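Local coordinates for protein FACT-Spt16 (Cicer arietinum, PDB 5CE6) that is the Spt16 subunit of the histone chaperone FACT, whose N-terminal domain probably takes part in binding histones H3-H4 during transcription, at residues Leu47-Val56 against Arg183-Ala193; Tyr67-Trp76 against Gly378-Ser386. All blocks are in the same frame, centred on the assembly; numbering follows the deposited sequence.

Interaction 1: residues Leu47-Val56 against Arg183-Ala193; sequences LWGSSDAIAV and RLSDVANGFSA
The type I' turn Trp48-Ser51, leading into strand 53-58, lies against the junction where strand 183-186 gives way to helix 188-196, and the backbones come closest where the CA atoms of Leu47 and Gly190 are 4.8 Å apart. Gly190 is what lets the Trp48 indole settle on the helix: its CA sits over one face of the six-membered ring, 3.5 Å from the centroid, a CH-pi contact in a place where a CB would run into Trp48 CD2. Trp48 CG lies opposite its own carbonyl carbon (chi1 -64°), which swings the indole over this glycine. The far edge of the same ring points into the face of Phe191 in a T-shaped stack, with centroids 4.9 Å apart and planes at 86°, while Val187 CB packs against Trp48 CE3 at 3.6 Å. Both segments belong to the N-terminal lobe, whose mixed sheet has strand 183-186 at one edge; His39 of helix 26-42 takes the hydrogen bond of Trp48 NE1. Replacing Trp48 by alanine removes the ring, which would probably open a gap over Gly190, take the edge-on partner from Phe191 and leave His39 without its indole N-H. Beyond the indole, Ile54 CG2 and Val56 CG1 reach Phe191 CZ at 4.0 and 3.9 Å. On the turn, Ser185 OG donates to a lone pair of Gly49 O (2.8 Å), in the carbonyl plane, and Trp48 O accepts from Ser51 N.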
ATOM      1  N   LEU A  47      16.165  -0.184 -14.930  1.00 27.77           N
ATOM      2  CA  LEU A  47      15.287   0.126 -13.811  1.00 21.27           C
ATOM      3  C   LEU A  47      15.924   1.089 -12.814  1.00 22.33           C
ATOM      4  O   LEU A  47      15.221   1.750 -12.050  1.00 27.03           O
ATOM      5  CB  LEU A  47      14.893  -1.158 -13.083  1.00 24.13           C
ATOM      6  CG  LEU A  47      14.018  -2.128 -13.873  1.00 26.26           C
ATOM      7  CD1 LEU A  47      13.634  -3.297 -13.003  1.00 22.32           C
ATOM      8  CD2 LEU A  47      12.784  -1.409 -14.385  1.00 30.52           C
ATOM      9  N   TRP A  48      17.250   1.157 -12.809  1.00 23.52           N
ATOM     10  CA  TRP A  48      17.948   1.957 -11.799  1.00 23.46           C
ATOM     11  C   TRP A  48      18.616   3.205 -12.363  1.00 32.20           C
ATOM     12  O   TRP A  48      19.565   3.725 -11.776  1.00 31.23           O
ATOM     13  CB  TRP A  48      18.956   1.095 -11.036  1.00 25.59           C
ATOM     14  CG  TRP A  48      18.304  -0.001 -10.260  1.00 22.97           C
ATOM     15  CD1 TRP A  48      18.168  -1.303 -10.641  1.00 19.08           C
ATOM     16  CD2 TRP A  48      17.675   0.108  -8.973  1.00 23.33           C
ATOM     17  NE1 TRP A  48      17.501  -2.012  -9.672  1.00 20.99           N
ATOM     18  CE2 TRP A  48      17.192  -1.170  -8.633  1.00 21.27           C
ATOM     19  CE3 TRP A  48      17.473   1.166  -8.075  1.00 18.67           C
ATOM     20  CZ2 TRP A  48      16.521  -1.427  -7.434  1.00 21.02           C
ATOM     21  CZ3 TRP A  48      16.803   0.911  -6.882  1.00 15.27           C
ATOM     22  CH2 TRP A  48      16.342  -0.375  -6.571  1.00 21.40           C
ATOM     23  N   GLY A  49      18.107   3.678 -13.499  1.00 32.47           N
ATOM     24  CA  GLY A  49      18.555   4.923 -14.106  1.00 34.04           C
ATOM     25  C   GLY A  49      20.051   5.093 -14.291  1.00 34.64           C
ATOM     26  O   GLY A  49      20.560   6.214 -14.198  1.00 39.01           O
ATOM     27  N   SER A  50      20.749   3.989 -14.557  1.00 29.35           N
ATOM     28  CA  SER A  50      22.206   3.986 -14.741  1.00 32.85           C
ATOM     29  C   SER A  50      22.981   4.550 -13.547  1.00 31.75           C
ATOM     30  O   SER A  50      24.073   5.109 -13.708  1.00 28.28           O
ATOM     31  CB  SER A  50      22.599   4.737 -16.019  1.00 42.81           C
ATOM     32  OG  SER A  50      22.201   4.023 -17.174  1.00 44.08           O
ATOM     33  N   SER A  51      22.418   4.407 -12.353  0.50 31.07           N
ATOM     34  CA  SER A  51      22.997   5.035 -11.166  0.50 28.74           C
ATOM     35  C   SER A  51      24.233   4.321 -10.619  0.50 31.38           C
ATOM     36  O   SER A  51      24.289   3.091 -10.571  0.50 30.32           O
ATOM     37  CB  SER A  51      21.946   5.183 -10.065  0.50 23.17           C
ATOM     38  OG  SER A  51      21.306   3.948  -9.799  0.50 21.80           O
ATOM     39  N   ASP A  52      25.214   5.119 -10.203  1.00 28.15           N
ATOM     40  CA  ASP A  52      26.442   4.624  -9.602  1.00 32.92           C
ATOM     41  C   ASP A  52      26.244   4.591  -8.094  1.00 29.78           C
ATOM     42  O   ASP A  52      26.925   3.861  -7.377  1.00 31.50           O
ATOM     43  CB  ASP A  52      27.616   5.554  -9.923  1.00 38.96           C
ATOM     44  CG  ASP A  52      27.716   5.897 -11.395  1.00 50.49           C
ATOM     45  OD1 ASP A  52      28.139   5.022 -12.180  1.00 57.02           O
ATOM     46  OD2 ASP A  52      27.391   7.047 -11.761  1.00 49.33           O
ATOM     47  N   ALA A  53      25.311   5.412  -7.623  1.00 26.96           N
ATOM     48  CA  ALA A  53      24.991   5.496  -6.204  1.00 27.95           C
ATOM     49  C   ALA A  53      23.501   5.777  -6.035  1.00 24.28           C
ATOM     50  O   ALA A  53      22.877   6.341  -6.934  1.00 27.21           O
ATOM     51  CB  ALA A  53      25.828   6.583  -5.536  1.00 27.31           C
ATOM     52  N   ILE A  54      22.924   5.379  -4.901  1.00 19.38           N
ATOM     53  CA  ILE A  54      21.500   5.601  -4.649  1.00 18.27           C
ATOM     54  C   ILE A  54      21.296   6.233  -3.280  1.00 21.65           C
ATOM     55  O   ILE A  54      21.818   5.734  -2.279  1.00 19.29           O
ATOM     56  CB  ILE A  54      20.703   4.276  -4.712  1.00 21.33           C
ATOM     57  CG1 ILE A  54      20.783   3.683  -6.123  1.00 18.63           C
ATOM     58  CG2 ILE A  54      19.243   4.488  -4.290  1.00 19.75           C
ATOM     59  CD1 ILE A  54      20.329   2.247  -6.206  1.00 18.25           C
ATOM     60  N   ALA A  55      20.552   7.337  -3.243  1.00 17.82           N
ATOM     61  CA  ALA A  55      20.318   8.070  -2.001  1.00 21.59           C
ATOM     62  C   ALA A  55      18.864   7.947  -1.595  1.00 25.02           C
ATOM     63  O   ALA A  55      17.964   8.214  -2.402  1.00 21.66           O
ATOM     64  CB  ALA A  55      20.687   9.547  -2.170  1.00 19.11           C
ATOM     65  N   VAL A  56      18.626   7.540  -0.351  1.00 16.07           N
ATOM     66  CA  VAL A  56      17.268   7.541   0.185  1.00 15.15           C
ATOM     67  C   VAL A  56      17.268   8.358   1.466  1.00 23.74           C
ATOM     68  O   VAL A  56      18.269   8.389   2.189  1.00 23.28           O
ATOM     69  CB  VAL A  56      16.705   6.113   0.438  1.00 27.22           C
ATOM     70  CG1 VAL A  56      16.903   5.229  -0.787  1.00 27.11           C
ATOM     71  CG2 VAL A  56      17.345   5.476   1.663  1.00 28.99           C
ATOM     72  N   ARG A 183      24.463  13.729 -12.141  1.00 35.81           N
ATOM     73  CA  ARG A 183      23.236  13.447 -12.862  1.00 36.76           C
ATOM     74  C   ARG A 183      22.308  12.735 -11.882  1.00 31.12           C
ATOM     75  O   ARG A 183      22.742  11.833 -11.169  1.00 40.02           O
ATOM     76  CB  ARG A 183      23.538  12.547 -14.058  1.00 44.00           C
ATOM     77  CG  ARG A 183      22.736  12.875 -15.304  1.00 56.71           C
ATOM     78  CD  ARG A 183      21.788  11.743 -15.667  1.00 62.11           C
ATOM     79  NE  ARG A 183      22.502  10.550 -16.117  1.00 64.81           N
ATOM     80  CZ  ARG A 183      21.913   9.406 -16.456  1.00 66.06           C
ATOM     81  NH1 ARG A 183      20.593   9.292 -16.392  1.00 62.81           N
ATOM     82  NH2 ARG A 183      22.645   8.375 -16.855  1.00 69.84           N
ATOM     83  N   LEU A 184      21.042  13.146 -11.829  1.00 29.48           N
ATOM     84  CA  LEU A 184      20.076  12.540 -10.915  1.00 30.83           C
ATOM     85  C   LEU A 184      19.024  11.714 -11.667  1.00 35.32           C
ATOM     86  O   LEU A 184      18.373  12.217 -12.583  1.00 36.15           O
ATOM     87  CB  LEU A 184      19.393  13.614 -10.061  1.00 27.30           C
ATOM     88  CG  LEU A 184      20.266  14.544  -9.211  1.00 33.10           C
ATOM     89  CD1 LEU A 184      19.411  15.477  -8.374  1.00 33.86           C
ATOM     90  CD2 LEU A 184      21.216  13.761  -8.320  1.00 31.80           C
ATOM     91  N   SER A 185      18.856  10.452 -11.273  1.00 31.35           N
ATOM     92  CA  SER A 185      17.895   9.552 -11.921  1.00 27.31           C
ATOM     93  C   SER A 185      16.822   9.055 -10.958  1.00 29.86           C
ATOM     94  O   SER A 185      17.117   8.693  -9.820  1.00 28.44           O
ATOM     95  CB  SER A 185      18.616   8.340 -12.516  1.00 37.46           C
ATOM     96  OG  SER A 185      19.489   8.726 -13.557  1.00 49.25           O
ATOM     97  N   ASP A 186      15.576   9.023 -11.420  1.00 24.06           N
ATOM     98  CA  ASP A 186      14.497   8.445 -10.633  1.00 27.68           C
ATOM     99  C   ASP A 186      14.700   6.937 -10.616  1.00 28.25           C
ATOM    100  O   ASP A 186      14.895   6.320 -11.665  1.00 37.61           O
ATOM    101  CB  ASP A 186      13.134   8.800 -11.243  1.00 31.95           C
ATOM    102  CG  ASP A 186      11.960   8.330 -10.395  1.00 35.32           C
ATOM    103  OD1 ASP A 186      12.167   7.899  -9.243  1.00 33.08           O
ATOM    104  OD2 ASP A 186      10.813   8.408 -10.881  1.00 42.03           O
ATOM    105  N   VAL A 187      14.686   6.345  -9.426  1.00 23.14           N
ATOM    106  CA  VAL A 187      14.833   4.899  -9.308  1.00 20.84           C
ATOM    107  C   VAL A 187      13.630   4.246  -8.628  1.00 22.76           C
ATOM    108  O   VAL A 187      13.720   3.122  -8.143  1.00 19.09           O
ATOM    109  CB  VAL A 187      16.140   4.501  -8.583  1.00 23.29           C
ATOM    110  CG1 VAL A 187      17.332   4.919  -9.397  1.00 22.91           C
ATOM    111  CG2 VAL A 187      16.208   5.113  -7.190  1.00 25.18           C
ATOM    112  N   ALA A 188      12.499   4.945  -8.600  1.00 22.14           N
ATOM    113  CA  ALA A 188      11.304   4.390  -7.966  1.00 22.66           C
ATOM    114  C   ALA A 188      10.922   3.033  -8.566  1.00 21.77           C
ATOM    115  O   ALA A 188      10.478   2.128  -7.856  1.00 24.29           O
ATOM    116  CB  ALA A 188      10.145   5.365  -8.046  1.00 21.18           C
ATOM    117  N   ASN A 189      11.116   2.894  -9.874  1.00 21.24           N
ATOM    118  CA  ASN A 189      10.776   1.663 -10.571  1.00 23.72           C
ATOM    119  C   ASN A 189      11.703   0.524 -10.183  1.00 25.12           C
ATOM    120  O   ASN A 189      11.342  -0.650 -10.290  1.00 21.01           O
ATOM    121  CB  ASN A 189      10.795   1.874 -12.087  1.00 28.85           C
ATOM    122  CG  ASN A 189       9.696   2.807 -12.559  1.00 36.70           C
ATOM    123  OD1 ASN A 189       8.690   2.985 -11.879  1.00 42.29           O
ATOM    124  ND2 ASN A 189       9.884   3.404 -13.732  1.00 38.30           N
ATOM    125  N   GLY A 190      12.904   0.866  -9.732  1.00 18.81           N
ATOM    126  CA  GLY A 190      13.828  -0.156  -9.283  1.00 20.48           C
ATOM    127  C   GLY A 190      13.347  -0.729  -7.967  1.00 23.22           C
ATOM    128  O   GLY A 190      13.264  -1.949  -7.796  1.00 19.31           O
ATOM    129  N   PHE A 191      13.036   0.156  -7.026  1.00 15.12           N
ATOM    130  CA  PHE A 191      12.500  -0.283  -5.742  1.00 18.54           C
ATOM    131  C   PHE A 191      11.177  -1.035  -5.894  1.00 17.54           C
ATOM    132  O   PHE A 191      10.942  -2.025  -5.198  1.00 16.11           O
ATOM    133  CB  PHE A 191      12.355   0.903  -4.791  1.00 18.99           C
ATOM    134  CG  PHE A 191      13.661   1.400  -4.261  1.00 15.63           C
ATOM    135  CD1 PHE A 191      14.496   0.548  -3.546  1.00 17.29           C
ATOM    136  CD2 PHE A 191      14.068   2.704  -4.485  1.00 20.46           C
ATOM    137  CE1 PHE A 191      15.711   0.995  -3.049  1.00 22.67           C
ATOM    138  CE2 PHE A 191      15.283   3.161  -3.996  1.00 22.22           C
ATOM    139  CZ  PHE A 191      16.104   2.305  -3.273  1.00 23.71           C
ATOM    140  N   SER A 192      10.330  -0.572  -6.811  1.00 18.78           N
ATOM    141  CA  SER A 192       9.055  -1.244  -7.092  1.00 17.76           C
ATOM    142  C   SER A 192       9.257  -2.696  -7.522  1.00 19.75           C
ATOM    143  O   SER A 192       8.572  -3.601  -7.038  1.00 19.69           O
ATOM    144  CB  SER A 192       8.270  -0.480  -8.161  1.00 22.38           C
ATOM    145  OG  SER A 192       7.116  -1.205  -8.557  1.00 28.96           O
ATOM    146  N   ALA A 193      10.208  -2.915  -8.425  1.00 19.00           N
ATOM    147  CA  ALA A 193      10.546  -4.264  -8.869  1.00 18.80           C
ATOM    148  C   ALA A 193      11.119  -5.077  -7.709  1.00 17.67           C
ATOM    149  O   ALA A 193      10.781  -6.243  -7.522  1.00 17.27           O
ATOM    150  CB  ALA A 193      11.539  -4.206 -10.026  1.00 16.80           C
TER

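Interaction 2: residues Tyr67-Trp76 against Gly378-Ser386; sequences YLKSTALFLW and GIGIEFRES. With ACT (acetate ion), chain B.
Tyr67 lays one face of its ring over the start of Phe383, whose CB stands 3.8 Å from the ring centroid and 15° off the normal, a CH-pi contact displaced toward the phenol end, with CZ the nearest ring atom. Phe383 N lies over a ring face too, 3.4 Å from Tyr67 CD2, whereas Ile381 O comes up at the ring edge. The Phe383 ring itself turns away from the tyrosine, since chi1 of -176° sets CG opposite the backbone N, and it meets Tyr267 edge-to-face, while the Tyr67 hydroxyl is held by a hydrogen bond with Cys266 O.

The polar link of the contact is a salt bridge: Lys69 NZ donates to the syn lone pair of Glu382 OE2 at 2.7 Å. The lysine chain, bent at its last two torsions, brings the ammonium to the carboxylate, and a water donates to Glu382 OE1 while accepting only a weak bond from Lys69 NZ. Both carboxylate oxygens are thus engaged, and Glu382 CG rests on Ala72 CB. Ile381 is the apolar wedge. Its CG2 branch touches Ala72 CB and Leu75 CD1, each at 3.8 Å, and its CD1 reaches Trp76 CB at 3.7 Å, beside the edge of the indole. An acetate, probably from the crystallisation liquor, takes a nearly straight hydrogen bond from Leu68 N at the N-cap and a second from Arg305.

This contact joins the two lobes: helix 69-78 of the N-terminal lobe meets the loop after strand 376-378 of the M24 peptidase-like domain, with helix 188-196 alongside through Phe191, Leu194 and Phe195, and strand 309-319 meeting the loop through Tyr309, touched by Ile381, and Asn312, touched by Phe383.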
ATOM      1  N   TYR A  67       2.512   7.266   2.950  1.00 31.11           N
ATOM      2  CA  TYR A  67       3.462   6.170   2.813  1.00 24.39           C
ATOM      3  C   TYR A  67       4.629   6.651   1.979  1.00 30.31           C
ATOM      4  O   TYR A  67       4.435   7.336   0.973  1.00 27.38           O
ATOM      5  CB  TYR A  67       2.807   4.963   2.143  1.00 20.21           C
ATOM      6  CG  TYR A  67       1.900   4.197   3.073  1.00 23.81           C
ATOM      7  CD1 TYR A  67       0.657   4.701   3.419  1.00 27.49           C
ATOM      8  CD2 TYR A  67       2.287   2.977   3.608  1.00 17.08           C
ATOM      9  CE1 TYR A  67      -0.176   4.014   4.276  1.00 23.68           C
ATOM     10  CE2 TYR A  67       1.466   2.285   4.476  1.00 18.94           C
ATOM     11  CZ  TYR A  67       0.227   2.808   4.798  1.00 18.61           C
ATOM     12  OH  TYR A  67      -0.609   2.135   5.663  1.00 17.25           O
ATOM     13  N   LEU A  68       5.843   6.322   2.413  1.00 19.40           N
ATOM     14  CA  LEU A  68       7.020   6.684   1.645  1.00 18.27           C
ATOM     15  C   LEU A  68       7.773   5.452   1.227  1.00 18.30           C
ATOM     16  O   LEU A  68       8.033   4.562   2.038  1.00 18.70           O
ATOM     17  CB  LEU A  68       7.955   7.575   2.456  1.00 15.41           C
ATOM     18  CG  LEU A  68       7.468   8.974   2.796  1.00 23.48           C
ATOM     19  CD1 LEU A  68       8.564   9.724   3.539  1.00 27.27           C
ATOM     20  CD2 LEU A  68       7.081   9.702   1.525  1.00 27.94           C
ATOM     21  N   LYS A  69       8.133   5.407  -0.048  1.00 17.74           N
ATOM     22  CA  LYS A  69       8.976   4.343  -0.547  1.00 13.28           C
ATOM     23  C   LYS A  69      10.327   4.330   0.184  1.00 16.81           C
ATOM     24  O   LYS A  69      10.915   3.277   0.389  1.00 18.45           O
ATOM     25  CB  LYS A  69       9.168   4.508  -2.052  1.00 20.79           C
ATOM     26  CG  LYS A  69       9.741   3.291  -2.741  1.00 24.31           C
ATOM     27  CD  LYS A  69       9.696   3.438  -4.257  1.00 29.71           C
ATOM     28  CE  LYS A  69       8.702   2.466  -4.896  1.00 29.87           C
ATOM     29  NZ  LYS A  69       7.269   2.836  -4.669  1.00 24.38           N
ATOM     30  N   SER A  70      10.824   5.495   0.578  0.54 17.42           N
ATOM     31  CA  SER A  70      12.092   5.536   1.300  0.54 14.54           C
ATOM     32  C   SER A  70      11.940   4.876   2.666  0.54 13.86           C
ATOM     33  O   SER A  70      12.825   4.146   3.120  0.54 16.02           O
ATOM     34  CB  SER A  70      12.555   6.977   1.472  0.54 18.70           C
ATOM     35  OG  SER A  70      11.522   7.746   2.049  0.54 15.03           O
ATOM     36  N   THR A  71      10.815   5.143   3.326  1.00 15.91           N
ATOM     37  CA  THR A  71      10.529   4.507   4.607  1.00 13.48           C
ATOM     38  C   THR A  71      10.430   2.997   4.425  1.00 18.50           C
ATOM     39  O   THR A  71      10.969   2.220   5.214  1.00 15.29           O
ATOM     40  CB  THR A  71       9.241   5.052   5.225  1.00 16.65           C
ATOM     41  OG1 THR A  71       9.451   6.419   5.608  1.00 17.14           O
ATOM     42  CG2 THR A  71       8.854   4.247   6.462  1.00 19.68           C
ATOM     43  N   ALA A  72       9.764   2.590   3.355  1.00 16.45           N
ATOM     44  CA  ALA A  72       9.643   1.172   3.044  1.00 11.25           C
ATOM     45  C   ALA A  72      10.998   0.482   2.889  1.00 16.41           C
ATOM     46  O   ALA A  72      11.173  -0.653   3.337  1.00 12.45           O
ATOM     47  CB  ALA A  72       8.787   0.977   1.799  1.00 14.72           C
ATOM     48  N   LEU A  73      11.961   1.155   2.263  1.00 18.09           N
ATOM     49  CA  LEU A  73      13.295   0.571   2.125  1.00 19.43           C
ATOM     50  C   LEU A  73      13.953   0.339   3.484  1.00 17.33           C
ATOM     51  O   LEU A  73      14.511  -0.734   3.727  1.00 16.14           O
ATOM     52  CB  LEU A  73      14.198   1.420   1.225  1.00 16.53           C
ATOM     53  CG  LEU A  73      15.594   0.826   1.042  1.00 19.17           C
ATOM     54  CD1 LEU A  73      15.525  -0.537   0.372  1.00 15.94           C
ATOM     55  CD2 LEU A  73      16.516   1.765   0.273  1.00 19.01           C
ATOM     56  N   PHE A  74      13.905   1.345   4.361  1.00 16.75           N
ATOM     57  CA  PHE A  74      14.421   1.166   5.715  1.00 16.66           C
ATOM     58  C   PHE A  74      13.746   0.015   6.455  1.00 15.14           C
ATOM     59  O   PHE A  74      14.421  -0.777   7.095  1.00 16.13           O
ATOM     60  CB  PHE A  74      14.299   2.451   6.538  1.00 13.96           C
ATOM     61  CG  PHE A  74      15.378   3.452   6.269  1.00 18.23           C
ATOM     62  CD1 PHE A  74      16.617   3.338   6.893  1.00 25.77           C
ATOM     63  CD2 PHE A  74      15.147   4.531   5.438  1.00 27.35           C
ATOM     64  CE1 PHE A  74      17.618   4.272   6.664  1.00 24.17           C
ATOM     65  CE2 PHE A  74      16.139   5.480   5.207  1.00 30.54           C
ATOM     66  CZ  PHE A  74      17.373   5.352   5.818  1.00 29.96           C
ATOM     67  N   LEU A  75      12.418  -0.069   6.373  1.00 16.98           N
ATOM     68  CA  LEU A  75      11.686  -1.173   6.995  1.00 17.53           C
ATOM     69  C   LEU A  75      12.072  -2.521   6.388  1.00 18.10           C
ATOM     70  O   LEU A  75      12.245  -3.519   7.099  1.00 20.54           O
ATOM     71  CB  LEU A  75      10.168  -0.940   6.856  1.00 15.58           C
ATOM     72  CG  LEU A  75       9.623   0.159   7.772  1.00 17.47           C
ATOM     73  CD1 LEU A  75       8.215   0.560   7.359  1.00 21.38           C
ATOM     74  CD2 LEU A  75       9.617  -0.321   9.211  1.00 21.97           C
ATOM     75  N   TRP A  76      12.202  -2.551   5.067  1.00 15.72           N
ATOM     76  CA  TRP A  76      12.533  -3.774   4.352  1.00 15.91           C
ATOM     77  C   TRP A  76      13.927  -4.246   4.729  1.00 16.75           C
ATOM     78  O   TRP A  76      14.144  -5.419   5.045  1.00 17.49           O
ATOM     79  CB  TRP A  76      12.446  -3.512   2.845  1.00 14.67           C
ATOM     80  CG  TRP A  76      12.654  -4.714   1.970  1.00 17.34           C
ATOM     81  CD1 TRP A  76      11.784  -5.756   1.776  1.00 18.43           C
ATOM     82  CD2 TRP A  76      13.783  -4.971   1.129  1.00 16.41           C
ATOM     83  NE1 TRP A  76      12.319  -6.654   0.882  1.00 21.53           N
ATOM     84  CE2 TRP A  76      13.542  -6.191   0.464  1.00 18.79           C
ATOM     85  CE3 TRP A  76      14.978  -4.287   0.877  1.00 19.59           C
ATOM     86  CZ2 TRP A  76      14.460  -6.746  -0.430  1.00 20.77           C
ATOM     87  CZ3 TRP A  76      15.879  -4.829  -0.015  1.00 16.24           C
ATOM     88  CH2 TRP A  76      15.621  -6.050  -0.654  1.00 17.56           C
ATOM     89  N   GLY A 378      -0.356  -3.339  -6.412  1.00  9.26           N
ATOM     90  CA  GLY A 378       0.413  -4.164  -5.503  1.00  8.72           C
ATOM     91  C   GLY A 378       0.321  -3.604  -4.097  1.00 11.79           C
ATOM     92  O   GLY A 378       0.019  -2.429  -3.901  1.00 11.03           O
ATOM     93  N   ILE A 379       0.588  -4.451  -3.114  1.00 11.06           N
ATOM     94  CA  ILE A 379       0.503  -4.047  -1.720  1.00  9.40           C
ATOM     95  C   ILE A 379       1.545  -4.822  -0.922  1.00 10.08           C
ATOM     96  O   ILE A 379       1.817  -5.991  -1.209  1.00 12.12           O
ATOM     97  CB  ILE A 379      -0.940  -4.265  -1.173  1.00  9.50           C
ATOM     98  CG1 ILE A 379      -1.073  -3.765   0.270  1.00  9.80           C
ATOM     99  CG2 ILE A 379      -1.365  -5.733  -1.288  1.00 11.31           C
ATOM    100  CD1 ILE A 379      -2.567  -3.529   0.661  1.00  9.81           C
ATOM    101  N   GLY A 380       2.156  -4.157   0.052  1.00  9.64           N
ATOM    102  CA  GLY A 380       3.155  -4.795   0.905  1.00 11.88           C
ATOM    103  C   GLY A 380       3.467  -3.867   2.060  1.00  9.89           C
ATOM    104  O   GLY A 380       2.565  -3.407   2.768  1.00 11.13           O
ATOM    105  N   ILE A 381       4.747  -3.562   2.258  1.00  9.79           N
ATOM    106  CA  ILE A 381       5.095  -2.512   3.205  1.00  8.29           C
ATOM    107  C   ILE A 381       4.396  -1.193   2.847  1.00  8.86           C
ATOM    108  O   ILE A 381       3.879  -0.488   3.720  1.00 13.22           O
ATOM    109  CB  ILE A 381       6.619  -2.333   3.284  1.00 10.44           C
ATOM    110  CG1 ILE A 381       7.261  -3.664   3.649  1.00 13.99           C
ATOM    111  CG2 ILE A 381       6.972  -1.262   4.296  1.00 14.06           C
ATOM    112  CD1 ILE A 381       8.807  -3.627   3.712  1.00 14.87           C
ATOM    113  N   GLU A 382       4.400  -0.856   1.563  1.00 10.40           N
ATOM    114  CA  GLU A 382       3.621   0.266   1.059  1.00 10.88           C
ATOM    115  C   GLU A 382       2.181  -0.172   0.871  1.00 11.51           C
ATOM    116  O   GLU A 382       1.912  -1.251   0.336  1.00 10.77           O
ATOM    117  CB  GLU A 382       4.163   0.726  -0.291  1.00 10.37           C
ATOM    118  CG  GLU A 382       5.644   1.129  -0.284  1.00 14.00           C
ATOM    119  CD  GLU A 382       6.199   1.206  -1.680  1.00 19.08           C
ATOM    120  OE1 GLU A 382       6.583   0.148  -2.233  1.00 17.02           O
ATOM    121  OE2 GLU A 382       6.207   2.316  -2.243  1.00 22.93           O
ATOM    122  N   PHE A 383       1.240   0.669   1.277  1.00 10.99           N
ATOM    123  CA  PHE A 383      -0.155   0.336   1.025  1.00 11.70           C
ATOM    124  C   PHE A 383      -0.465   0.305  -0.477  1.00 13.97           C
ATOM    125  O   PHE A 383      -1.268  -0.511  -0.963  1.00 12.46           O
ATOM    126  CB  PHE A 383      -1.081   1.324   1.732  1.00 12.05           C
ATOM    127  CG  PHE A 383      -2.519   0.968   1.576  1.00 10.37           C
ATOM    128  CD1 PHE A 383      -3.064  -0.080   2.312  1.00 11.61           C
ATOM    129  CD2 PHE A 383      -3.311   1.648   0.670  1.00 15.59           C
ATOM    130  CE1 PHE A 383      -4.391  -0.453   2.131  1.00 12.05           C
ATOM    131  CE2 PHE A 383      -4.633   1.295   0.491  1.00 17.09           C
ATOM    132  CZ  PHE A 383      -5.175   0.254   1.228  1.00 11.68           C
ATOM    133  N   ARG A 384       0.174   1.208  -1.212  1.00 12.45           N
ATOM    134  CA  ARG A 384      -0.029   1.302  -2.634  1.00  8.75           C
ATOM    135  C   ARG A 384       1.303   1.211  -3.379  1.00 15.83           C
ATOM    136  O   ARG A 384       2.110   2.145  -3.350  1.00 17.30           O
ATOM    137  CB  ARG A 384      -0.721   2.633  -2.922  1.00 15.39           C
ATOM    138  CG  ARG A 384      -1.273   2.799  -4.287  1.00 25.08           C
ATOM    139  CD  ARG A 384      -2.094   4.077  -4.327  1.00 25.93           C
ATOM    140  NE  ARG A 384      -2.457   4.415  -5.690  1.00 34.94           N
ATOM    141  CZ  ARG A 384      -3.561   3.981  -6.283  1.00 33.00           C
ATOM    142  NH1 ARG A 384      -4.404   3.203  -5.613  1.00 28.70           N
ATOM    143  NH2 ARG A 384      -3.821   4.327  -7.537  1.00 44.01           N
ATOM    144  N   GLU A 385       1.535   0.074  -4.028  1.00 13.92           N
ATOM    145  CA  GLU A 385       2.688  -0.093  -4.906  1.00 17.27           C
ATOM    146  C   GLU A 385       2.331   0.409  -6.310  1.00 20.88           C
ATOM    147  O   GLU A 385       1.721  -0.302  -7.113  1.00 24.30           O
ATOM    148  CB  GLU A 385       3.140  -1.556  -4.914  1.00 14.15           C
ATOM    149  CG  GLU A 385       3.531  -2.037  -3.510  1.00 14.03           C
ATOM    150  CD  GLU A 385       3.988  -3.483  -3.460  1.00 11.00           C
ATOM    151  OE1 GLU A 385       3.920  -4.185  -4.495  1.00 14.36           O
ATOM    152  OE2 GLU A 385       4.408  -3.925  -2.373  1.00 15.17           O
ATOM    153  N   SER A 386       2.703   1.653  -6.591  1.00 29.60           N
ATOM    154  CA  SER A 386       2.264   2.327  -7.810  1.00 30.70           C
ATOM    155  C   SER A 386       2.714   1.655  -9.110  1.00 36.72           C
ATOM    156  O   SER A 386       2.001   1.718 -10.112  1.00 35.22           O
ATOM    157  CB  SER A 386       2.688   3.796  -7.794  1.00 39.26           C
ATOM    158  OG  SER A 386       2.059   4.483  -6.726  1.00 48.12           O
TER
HETATM  159  C   ACT B 501       5.711   3.619   5.021  1.00 22.72           C
HETATM  160  O   ACT B 501       5.792   4.853   4.845  1.00 20.34           O
HETATM  161  OXT ACT B 501       5.244   3.248   6.124  1.00 18.05           O
HETATM  162  CH3 ACT B 501       6.157   2.649   3.968  1.00 17.28           C
HETATM  163  O   HOH W   1       6.552  -0.282  -4.854  1.00 19.19           O

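Overall arrangement
From the N terminus, the chain passes through 47-56, the first half of interaction 1, and soon reaches 67-76, the first half of interaction 2. It then runs through most of the N-terminal lobe until 183-193 returns to close a loop of 126 residues; only much later, in the M24 family region, does 378-386 close the longer loop of 301. The segments alternate, so the two contacts cross. Interaction 1 ties the sheet and helix 188-196 of the N-terminal lobe together, whereas interaction 2 joins that lobe to the second. Their centres lie 15 Å apart, and they touch where Leu73 meets Phe191 and Val56, and Lys69 packs on Phe191.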